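Local coordinates for protein probable TonB-dependent siderophore receptor PirA (Acinetobacter baumannii, PDB 5FR8) that probably binds iron-chelating siderophores, possibly including ferric enterobactin, at the outer membrane in the initial step of iron uptake, at residues R497-N503 / K566-W572; N488-I494 / N655-I661; F379-S384 / N473-N477. One frame throughout, in Å; residues are numbered along the deposited sequence.

All three contacts lie among the long loops at the extracellular end of the 22-stranded barrel, as expected for a TonB-dependent receptor. Along the chain interaction 3 (379-384 with 473-477) closes before the other two open, and interaction 1 (497-503 with 566-572) is nested inside the loop closed by interaction 2 (488-494 with 655-661). The centres of interactions 1 and 2 are about 15 Å apart, those of interactions 1 and 3 about 16 Å. Interactions 2 and 3 do not touch, their nearest atoms being about 16 Å apart. The C490-C498 disulfide, the strand pairing of interaction 1 and the Q476-N503 backbone bond join these loops into one connected unit.

Interaction 1 (R497-N503 / K566-W572); sequences RCLLQGN and KWNILRW
The indole of W567 is sandwiched between two side chains of segment 497-503: L499 CD2 sits over one face, 4.0 Å from the centroid of the six-membered ring in a CH-pi contact, and R497 CD lies over the opposite face toward the rim, while R497 CB comes closer, 3.4 Å from W567 CZ3 and CE3. The branch L499 CD1 reaches back to W567 CB at 3.5 Å, so both methyls of the leucine grip the tryptophan. At the other end of the pairing W572 has a single partner from segment 497-503 over a face, L500 CD2 above the five-membered ring, and G502 at its edge. L500 CG is anti to the backbone N (chi1 178°), which carries the isobutyl group toward the W572 ring. The guanidinium of R571 offers a face too: N503 ND2 stands 3.1 Å above its plane, over the centre, with amide and guanidinium planes 33° apart. That amide nitrogen donates to W572 O at 3.3 Å with the acceptor close to the amide plane, N503 OD1 accepts from D505 N, and R571 NE forms a salt bridge with E573.

Between these ends strands 498-501 and 566-571 run parallel, an exception in a barrel whose wall is built of antiparallel neighbours; strand 498-501 belongs to a loop excursion and pairs on its other side with strand 482-485. Both backbone polar atoms of L499 are paired: N donates to N568 O at 2.7 Å, and O accepts from L570 N at 2.8 Å. R497 O takes the backbone N of N568 and, weakly, ND2 of the same residue. On the face carrying C498, L500 and L570, C498 CB packs 3.8 Å from L570 CD1, and C498 SG is disulfide-bonded to C490.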
loop_
_atom_site.group_PDB
_atom_site.type_symbol
_atom_site.label_atom_id
_atom_site.label_comp_id
_atom_site.label_asym_id
_atom_site.label_seq_id
_atom_site.Cartn_x
_atom_site.Cartn_y
_atom_site.Cartn_z
ATOM N N ARG A 497 15.697 -30.735 -0.974
ATOM C CA ARG A 497 15.869 -29.477 -1.732
ATOM C C ARG A 497 14.663 -29.092 -2.593
ATOM O O ARG A 497 14.201 -29.894 -3.395
ATOM C CB ARG A 497 17.068 -29.613 -2.668
ATOM C CG ARG A 497 18.265 -30.379 -2.109
ATOM C CD ARG A 497 19.558 -29.678 -2.507
ATOM N NE ARG A 497 20.718 -30.287 -1.885
ATOM C CZ ARG A 497 21.031 -30.148 -0.603
ATOM N NH1 ARG A 497 20.263 -29.410 0.196
ATOM N NH2 ARG A 497 22.120 -30.742 -0.111
ATOM N N CYS A 498 14.167 -27.866 -2.458
ATOM C CA CYS A 498 12.924 -27.483 -3.133
ATOM C C CYS A 498 13.141 -26.302 -4.038
ATOM O O CYS A 498 13.903 -25.405 -3.707
ATOM C CB CYS A 498 11.827 -27.093 -2.135
ATOM S SG CYS A 498 11.300 -28.407 -1.007
ATOM N N LEU A 499 12.432 -26.294 -5.159
ATOM C CA LEU A 499 12.402 -25.147 -6.042
ATOM C C LEU A 499 10.999 -24.572 -6.067
ATOM O O LEU A 499 10.013 -25.298 -5.878
ATOM C CB LEU A 499 12.744 -25.557 -7.470
ATOM C CG LEU A 499 14.128 -26.117 -7.771
ATOM C CD1 LEU A 499 14.139 -26.685 -9.184
ATOM C CD2 LEU A 499 15.187 -25.035 -7.592
ATOM N N LEU A 500 10.905 -23.276 -6.336
ATOM C CA LEU A 500 9.610 -22.631 -6.482
ATOM C C LEU A 500 9.565 -21.877 -7.796
ATOM O O LEU A 500 10.345 -20.950 -8.018
ATOM C CB LEU A 500 9.364 -21.667 -5.323
ATOM C CG LEU A 500 8.055 -20.889 -5.388
ATOM C CD1 LEU A 500 6.875 -21.836 -5.262
ATOM C CD2 LEU A 500 8.008 -19.828 -4.302
ATOM N N GLN A 501 8.635 -22.277 -8.658
ATOM C CA GLN A 501 8.491 -21.677 -9.978
ATOM C C GLN A 501 7.203 -20.869 -10.073
ATOM O O GLN A 501 6.233 -21.175 -9.392
ATOM C CB GLN A 501 8.473 -22.778 -11.036
ATOM C CG GLN A 501 8.555 -22.251 -12.454
ATOM C CD GLN A 501 8.749 -23.348 -13.461
ATOM O OE1 GLN A 501 8.392 -24.504 -13.219
ATOM N NE2 GLN A 501 9.348 -23.001 -14.592
ATOM N N GLY A 502 7.189 -19.850 -10.923
ATOM C CA GLY A 502 5.946 -19.149 -11.235
ATOM C C GLY A 502 4.970 -20.046 -11.977
ATOM O O GLY A 502 5.340 -21.096 -12.492
ATOM N N ASN A 503 3.712 -19.620 -12.028
ATOM C CA ASN A 503 2.621 -20.432 -12.570
ATOM C C ASN A 503 1.690 -19.607 -13.443
ATOM O O ASN A 503 1.013 -18.706 -12.949
ATOM C CB ASN A 503 1.827 -21.011 -11.403
ATOM C CG ASN A 503 0.778 -22.004 -11.831
ATOM O OD1 ASN A 503 0.568 -22.235 -13.011
ATOM N ND2 ASN A 503 0.108 -22.593 -10.856
ATOM N N LYS A 566 18.629 -33.864 -7.442
ATOM C CA LYS A 566 17.220 -34.069 -7.620
ATOM C C LYS A 566 16.516 -32.953 -6.863
ATOM O O LYS A 566 16.704 -32.802 -5.663
ATOM C CB LYS A 566 16.838 -35.435 -7.069
ATOM C CG LYS A 566 15.643 -36.047 -7.747
ATOM C CD LYS A 566 15.543 -37.493 -7.315
ATOM C CE LYS A 566 14.247 -38.135 -7.790
ATOM N NZ LYS A 566 13.641 -39.012 -6.746
ATOM N N TRP A 567 15.745 -32.144 -7.580
ATOM C CA TRP A 567 15.006 -31.061 -6.959
ATOM C C TRP A 567 13.520 -31.411 -6.909
ATOM O O TRP A 567 12.971 -31.996 -7.855
ATOM C CB TRP A 567 15.191 -29.744 -7.735
ATOM C CG TRP A 567 16.560 -29.139 -7.617
ATOM C CD1 TRP A 567 17.596 -29.320 -8.469
ATOM C CD2 TRP A 567 17.035 -28.253 -6.590
ATOM N NE1 TRP A 567 18.688 -28.613 -8.041
ATOM C CE2 TRP A 567 18.368 -27.956 -6.884
ATOM C CE3 TRP A 567 16.459 -27.686 -5.456
ATOM C CZ2 TRP A 567 19.137 -27.114 -6.089
ATOM C CZ3 TRP A 567 17.231 -26.845 -4.663
ATOM C CH2 TRP A 567 18.547 -26.572 -4.981
ATOM N N ASN A 568 12.874 -31.027 -5.814
ATOM C CA ASN A 568 11.425 -31.073 -5.711
ATOM C C ASN A 568 10.879 -29.770 -6.277
ATOM O O ASN A 568 11.380 -28.683 -5.956
ATOM C CB ASN A 568 10.990 -31.261 -4.252
ATOM C CG ASN A 568 11.471 -32.577 -3.680
ATOM O OD1 ASN A 568 11.102 -33.630 -4.175
ATOM N ND2 ASN A 568 12.330 -32.525 -2.681
ATOM N N ILE A 569 9.883 -29.872 -7.145
ATOM C CA ILE A 569 9.349 -28.693 -7.789
ATOM C C ILE A 569 8.030 -28.286 -7.148
ATOM O O ILE A 569 7.013 -28.991 -7.263
ATOM C CB ILE A 569 9.091 -28.932 -9.280
ATOM C CG1 ILE A 569 10.352 -29.397 -9.991
ATOM C CG2 ILE A 569 8.548 -27.673 -9.923
ATOM C CD1 ILE A 569 10.076 -29.962 -11.371
ATOM N N LEU A 570 8.049 -27.131 -6.495
ATOM C CA LEU A 570 6.826 -26.480 -6.027
ATOM C C LEU A 570 6.488 -25.348 -6.974
ATOM O O LEU A 570 7.360 -24.842 -7.675
ATOM C CB LEU A 570 7.051 -25.901 -4.628
ATOM C CG LEU A 570 7.514 -26.908 -3.572
ATOM C CD1 LEU A 570 8.133 -26.211 -2.363
ATOM C CD2 LEU A 570 6.357 -27.821 -3.175
ATOM N N ARG A 571 5.241 -24.918 -6.981
ATOM C CA ARG A 571 4.902 -23.714 -7.719
ATOM C C ARG A 571 3.923 -22.823 -6.953
ATOM O O ARG A 571 3.133 -23.295 -6.146
ATOM C CB ARG A 571 4.329 -24.086 -9.094
ATOM C CG ARG A 571 3.297 -25.188 -9.047
ATOM C CD ARG A 571 2.519 -25.320 -10.350
ATOM N NE ARG A 571 1.102 -25.581 -10.087
ATOM C CZ ARG A 571 0.174 -25.710 -11.025
ATOM N NH1 ARG A 571 0.502 -25.606 -12.305
ATOM N NH2 ARG A 571 -1.086 -25.943 -10.678
ATOM N N TRP A 572 3.959 -21.529 -7.223
ATOM C CA TRP A 572 2.960 -20.647 -6.678
ATOM C C TRP A 572 1.574 -21.280 -6.892
ATOM O O TRP A 572 1.313 -21.905 -7.917
ATOM C CB TRP A 572 3.070 -19.243 -7.302
ATOM C CG TRP A 572 4.345 -18.472 -6.913
ATOM C CD1 TRP A 572 5.533 -18.448 -7.591
ATOM C CD2 TRP A 572 4.532 -17.634 -5.755
ATOM N NE1 TRP A 572 6.443 -17.665 -6.925
ATOM C CE2 TRP A 572 5.852 -17.145 -5.803
ATOM C CE3 TRP A 572 3.711 -17.250 -4.691
ATOM C CZ2 TRP A 572 6.357 -16.287 -4.846
ATOM C CZ3 TRP A 572 4.218 -16.402 -3.740
ATOM C CH2 TRP A 572 5.528 -15.931 -3.820
#

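Interaction 2 (N488-I494 / N655-I661); sequences NGCPANI and NRLESGI
An Asx motif at N655 opens the short helical turn of the loop after strand 635-648, and the disulfide-bonded segment 488-494 packs against that opening. N655 OD1 accepts from E658 N at 2.9 Å, while across the contact the backbone oxygens of N488 and C490 converge on the first amides of the turn. C490 O receives R656 N at 2.9 Å, nearly in line with its carbonyl bond; N488 O has weak bonds from R656 N and L657 N. The side chain of R656 runs past C490 CB and bends at chi3 (102°), which brings NE to I494 O at 3.0 Å, with that oxygen at the guanidinium edge and in its plane. Van der Waals contacts surround these bonds: N488 ND2 lies 3.6 Å from L657 CD1, and A492 CB is 3.3 Å from S659 OG. N488 OD1 also accepts from S663 N, a further tie to the same loop. Three carbonyls of one loop thus face the N-H groups of the other; most of these bonds join backbone groups, so the contact probably relies largely on the conformations of the two loops, with R656 NE the side-chain donor.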
loop_
_atom_site.group_PDB
_atom_site.type_symbol
_atom_site.label_atom_id
_atom_site.label_comp_id
_atom_site.label_asym_id
_atom_site.label_seq_id
_atom_site.Cartn_x
_atom_site.Cartn_y
_atom_site.Cartn_z
ATOM N N ASN A 488 15.730 -25.894 4.313
ATOM C CA ASN A 488 15.037 -25.241 5.399
ATOM C C ASN A 488 13.733 -24.618 4.934
ATOM O O ASN A 488 12.706 -24.758 5.579
ATOM C CB ASN A 488 15.954 -24.201 6.024
ATOM C CG ASN A 488 17.170 -24.826 6.726
ATOM O OD1 ASN A 488 17.298 -26.044 6.861
ATOM N ND2 ASN A 488 18.058 -23.977 7.187
ATOM N N GLY A 489 13.764 -23.957 3.792
ATOM C CA GLY A 489 12.558 -23.401 3.195
ATOM C C GLY A 489 11.500 -24.411 2.791
ATOM O O GLY A 489 10.340 -24.047 2.605
ATOM N N CYS A 490 11.883 -25.674 2.630
ATOM C CA CYS A 490 10.941 -26.701 2.180
ATOM C C CYS A 490 9.782 -26.858 3.160
ATOM O O CYS A 490 9.956 -26.716 4.371
ATOM C CB CYS A 490 11.630 -28.055 2.039
ATOM S SG CYS A 490 12.647 -28.275 0.557
ATOM N N PRO A 491 8.594 -27.175 2.649
ATOM C CA PRO A 491 7.508 -27.517 3.560
ATOM C C PRO A 491 7.903 -28.683 4.442
ATOM O O PRO A 491 8.675 -29.538 4.006
ATOM C CB PRO A 491 6.380 -27.925 2.626
ATOM C CG PRO A 491 6.662 -27.206 1.357
ATOM C CD PRO A 491 8.164 -27.161 1.243
ATOM N N ALA A 492 7.394 -28.710 5.671
ATOM C CA ALA A 492 7.919 -29.614 6.687
ATOM C C ALA A 492 7.824 -31.057 6.240
ATOM O O ALA A 492 8.514 -31.908 6.769
ATOM C CB ALA A 492 7.205 -29.409 8.015
ATOM N N ASN A 493 6.988 -31.332 5.251
ATOM C CA ASN A 493 6.744 -32.707 4.835
ATOM C C ASN A 493 7.638 -33.169 3.690
ATOM O O ASN A 493 7.617 -34.337 3.309
ATOM C CB ASN A 493 5.280 -32.899 4.448
ATOM C CG ASN A 493 4.877 -32.052 3.264
ATOM O OD1 ASN A 493 5.271 -30.892 3.141
ATOM N ND2 ASN A 493 4.074 -32.632 2.385
ATOM N N ILE A 494 8.407 -32.259 3.128
ATOM C CA ILE A 494 9.381 -32.623 2.123
ATOM C C ILE A 494 10.738 -32.722 2.799
ATOM O O ILE A 494 10.944 -32.153 3.870
ATOM C CB ILE A 494 9.319 -31.623 0.955
ATOM C CG1 ILE A 494 8.023 -31.868 0.179
ATOM C CG2 ILE A 494 10.460 -31.799 -0.029
ATOM C CD1 ILE A 494 7.479 -30.667 -0.572
ATOM N N ASN A 655 7.449 -24.485 7.405
ATOM C CA ASN A 655 8.549 -25.129 6.706
ATOM C C ASN A 655 9.434 -25.882 7.696
ATOM O O ASN A 655 9.156 -25.932 8.902
ATOM C CB ASN A 655 9.343 -24.114 5.917
ATOM C CG ASN A 655 10.092 -23.162 6.810
ATOM O OD1 ASN A 655 10.280 -23.423 7.994
ATOM N ND2 ASN A 655 10.528 -22.049 6.249
ATOM N N ARG A 656 10.496 -26.482 7.186
ATOM C CA ARG A 656 11.313 -27.357 8.013
ATOM C C ARG A 656 11.854 -26.594 9.206
ATOM O O ARG A 656 11.741 -27.054 10.355
ATOM C CB ARG A 656 12.445 -27.981 7.194
ATOM C CG ARG A 656 11.950 -28.821 6.032
ATOM C CD ARG A 656 13.022 -29.698 5.433
ATOM N NE ARG A 656 12.868 -31.070 5.891
ATOM C CZ ARG A 656 13.459 -31.576 6.969
ATOM N NH1 ARG A 656 14.239 -30.833 7.728
ATOM N NH2 ARG A 656 13.250 -32.835 7.303
ATOM N N LEU A 657 12.435 -25.428 8.924
ATOM C CA LEU A 657 13.161 -24.672 9.952
ATOM C C LEU A 657 12.222 -24.303 11.088
ATOM O O LEU A 657 12.548 -24.480 12.268
ATOM C CB LEU A 657 13.791 -23.415 9.355
ATOM C CG LEU A 657 14.898 -22.756 10.179
ATOM C CD1 LEU A 657 16.166 -23.611 10.277
ATOM C CD2 LEU A 657 15.240 -21.392 9.598
ATOM N N GLU A 658 11.040 -23.832 10.716
ATOM C CA GLU A 658 10.051 -23.386 11.679
ATOM C C GLU A 658 9.503 -24.581 12.461
ATOM O O GLU A 658 9.271 -24.470 13.656
ATOM C CB GLU A 658 8.928 -22.595 10.981
ATOM C CG GLU A 658 9.338 -21.215 10.475
ATOM C CD GLU A 658 8.196 -20.426 9.821
ATOM O OE1 GLU A 658 7.082 -20.967 9.597
ATOM O OE2 GLU A 658 8.394 -19.227 9.528
ATOM N N SER A 659 9.341 -25.725 11.796
ATOM C CA SER A 659 8.849 -26.949 12.442
ATOM C C SER A 659 9.892 -27.633 13.314
ATOM O O SER A 659 9.686 -28.764 13.758
ATOM C CB SER A 659 8.403 -27.957 11.394
ATOM O OG SER A 659 7.174 -27.573 10.803
ATOM N N GLY A 660 11.032 -26.980 13.533
ATOM C CA GLY A 660 12.096 -27.584 14.321
ATOM C C GLY A 660 12.848 -28.765 13.714
ATOM O O GLY A 660 13.417 -29.565 14.438
ATOM N N ILE A 661 12.883 -28.877 12.400
ATOM C CA ILE A 661 13.623 -29.969 11.766
ATOM C C ILE A 661 14.526 -29.475 10.652
ATOM O O ILE A 661 14.918 -30.266 9.801
ATOM C CB ILE A 661 12.684 -31.026 11.158
ATOM C CG1 ILE A 661 11.593 -30.362 10.294
ATOM C CG2 ILE A 661 12.054 -31.839 12.262
ATOM C CD1 ILE A 661 10.799 -31.344 9.453
#

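Interaction 3 (F379-S384 / N473-N477); sequences FKDNVS and NMYQN
Y475 and F379 meet with their ring planes steeply inclined, at 79°, where the short helix 474-477 packs beside barrel strand 365-380 and the loop that follows. A capping box opens that helix, N473 OD1 accepting from Q476 N and Q476 OE1 from N473 N, and an Asx motif shapes the loop at D381. The tyrosine reaches across from the helix so that its OH comes to the edge of the phenylalanine ring, near the ring plane and 3.2 Å from F379 CZ; the two side chains cross at about a right angle. F379 CE2 approaches Y475 CZ at 3.6 Å, an oblique aromatic contact. M474, one residue earlier on the helix, covers the root of the phenylalanine instead: its sulfur SD lies 3.5 Å from F379 CB and obliquely to the ring, a Met-aromatic contact. With CG anti to the backbone N (chi1 -170°), the F379 ring is carried from the strand toward both helix residues.

Beyond the phenylalanine, the tyrosine hydroxyl donates to D381 OD2 at 2.7 Å, and here too the flat groups are nearly perpendicular, with carboxylate and phenol planes 84° apart. The carboxylate is itself held within the Asx motif: D381 OD1 accepts from S384 N, with a weak bond from V383 N. OD2 accepts from S384 OG on the syn side as well as from the tyrosine, so both oxygens of this buried group are engaged, which would probably favour its charged form. S384 CB in turn sits at the edge of the Y475 ring.

The capping box fixes the turn from which Y475 projects, and Y481 adds an edge-to-face partner for the tyrosine ring. At D381 OD2 it is the anti lone pair, directed away from OD1, that receives the phenol.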
loop_
_atom_site.group_PDB
_atom_site.type_symbol
_atom_site.label_atom_id
_atom_site.label_comp_id
_atom_site.label_asym_id
_atom_site.label_seq_id
_atom_site.Cartn_x
_atom_site.Cartn_y
_atom_site.Cartn_z
ATOM N N PHE A 379 7.173 -5.660 -18.512
ATOM C CA PHE A 379 8.163 -5.683 -17.447
ATOM C C PHE A 379 9.441 -6.341 -17.939
ATOM O O PHE A 379 9.404 -7.425 -18.483
ATOM C CB PHE A 379 7.584 -6.474 -16.279
ATOM C CG PHE A 379 8.387 -6.390 -15.005
ATOM C CD1 PHE A 379 8.781 -5.161 -14.491
ATOM C CD2 PHE A 379 8.686 -7.540 -14.286
ATOM C CE1 PHE A 379 9.482 -5.082 -13.302
ATOM C CE2 PHE A 379 9.409 -7.465 -13.105
ATOM C CZ PHE A 379 9.812 -6.234 -12.614
ATOM N N LYS A 380 10.561 -5.661 -17.774
ATOM C CA LYS A 380 11.896 -6.258 -17.975
ATOM C C LYS A 380 12.537 -6.432 -16.585
ATOM O O LYS A 380 12.593 -5.459 -15.794
ATOM C CB LYS A 380 12.758 -5.381 -18.917
ATOM C CG LYS A 380 13.944 -6.084 -19.594
ATOM C CD LYS A 380 14.971 -5.157 -20.280
ATOM C CE LYS A 380 15.746 -5.820 -21.451
ATOM N NZ LYS A 380 16.184 -4.865 -22.540
ATOM N N ASP A 381 12.957 -7.671 -16.279
ATOM C CA ASP A 381 13.755 -7.990 -15.069
ATOM C C ASP A 381 14.733 -9.130 -15.375
ATOM O O ASP A 381 14.334 -10.287 -15.512
ATOM C CB ASP A 381 12.860 -8.375 -13.892
ATOM C CG ASP A 381 13.646 -8.656 -12.586
ATOM O OD1 ASP A 381 14.853 -9.013 -12.659
ATOM O OD2 ASP A 381 13.034 -8.535 -11.484
ATOM N N ASN A 382 16.014 -8.787 -15.504
ATOM C CA ASN A 382 17.017 -9.763 -15.904
ATOM C C ASN A 382 17.889 -10.271 -14.768
ATOM O O ASN A 382 18.723 -11.147 -14.969
ATOM C CB ASN A 382 17.896 -9.213 -17.023
ATOM C CG ASN A 382 18.446 -10.320 -17.889
ATOM O OD1 ASN A 382 17.685 -11.049 -18.523
ATOM N ND2 ASN A 382 19.763 -10.488 -17.885
ATOM N N VAL A 383 17.691 -9.740 -13.573
ATOM C CA VAL A 383 18.471 -10.177 -12.426
ATOM C C VAL A 383 17.707 -11.223 -11.542
ATOM O O VAL A 383 18.328 -12.130 -10.975
ATOM C CB VAL A 383 18.959 -8.943 -11.636
ATOM C CG1 VAL A 383 17.798 -8.270 -10.910
ATOM C CG2 VAL A 383 20.085 -9.325 -10.672
ATOM N N SER A 384 16.378 -11.130 -11.455
ATOM C CA SER A 384 15.589 -12.099 -10.683
ATOM C C SER A 384 15.253 -13.385 -11.443
ATOM O O SER A 384 14.860 -14.405 -10.852
ATOM C CB SER A 384 14.285 -11.454 -10.238
ATOM O OG SER A 384 14.526 -10.225 -9.569
ATOM N N ASN A 473 0.270 -11.399 -9.473
ATOM C CA ASN A 473 1.299 -10.427 -9.725
ATOM C C ASN A 473 2.318 -11.109 -10.646
ATOM O O ASN A 473 2.373 -12.347 -10.739
ATOM C CB ASN A 473 1.911 -9.925 -8.408
ATOM C CG ASN A 473 2.958 -10.872 -7.824
ATOM O OD1 ASN A 473 3.829 -11.428 -8.531
ATOM N ND2 ASN A 473 2.895 -11.048 -6.532
ATOM N N MET A 474 3.121 -10.314 -11.339
ATOM C CA MET A 474 3.890 -10.843 -12.464
ATOM C C MET A 474 4.870 -11.943 -12.109
ATOM O O MET A 474 5.066 -12.858 -12.902
ATOM C CB MET A 474 4.610 -9.721 -13.169
ATOM C CG MET A 474 3.662 -8.903 -14.014
ATOM S SD MET A 474 4.537 -7.671 -14.958
ATOM C CE MET A 474 3.804 -7.967 -16.555
ATOM N N TYR A 475 5.477 -11.864 -10.932
ATOM C CA TYR A 475 6.397 -12.907 -10.480
ATOM C C TYR A 475 5.651 -14.206 -10.201
ATOM O O TYR A 475 6.118 -15.289 -10.526
ATOM C CB TYR A 475 7.153 -12.458 -9.212
ATOM C CG TYR A 475 8.107 -11.311 -9.460
ATOM C CD1 TYR A 475 9.393 -11.543 -9.922
ATOM C CD2 TYR A 475 7.710 -10.007 -9.280
ATOM C CE1 TYR A 475 10.255 -10.500 -10.175
ATOM C CE2 TYR A 475 8.557 -8.964 -9.535
ATOM C CZ TYR A 475 9.821 -9.215 -9.981
ATOM O OH TYR A 475 10.674 -8.179 -10.215
ATOM N N GLN A 476 4.484 -14.092 -9.586
ATOM C CA GLN A 476 3.657 -15.251 -9.312
ATOM C C GLN A 476 3.222 -15.976 -10.581
ATOM O O GLN A 476 3.056 -17.200 -10.570
ATOM C CB GLN A 476 2.409 -14.810 -8.551
ATOM C CG GLN A 476 2.723 -14.260 -7.172
ATOM C CD GLN A 476 1.513 -13.668 -6.501
ATOM O OE1 GLN A 476 0.637 -13.138 -7.167
ATOM N NE2 GLN A 476 1.475 -13.729 -5.179
ATOM N N ASN A 477 2.996 -15.223 -11.656
ATOM C CA ASN A 477 2.584 -15.831 -12.933
ATOM C C ASN A 477 3.713 -16.425 -13.759
ATOM O O ASN A 477 3.513 -17.379 -14.503
ATOM C CB ASN A 477 1.883 -14.813 -13.818
ATOM C CG ASN A 477 0.394 -14.962 -13.779
ATOM O OD1 ASN A 477 -0.119 -15.935 -13.225
ATOM N ND2 ASN A 477 -0.314 -14.019 -14.386
#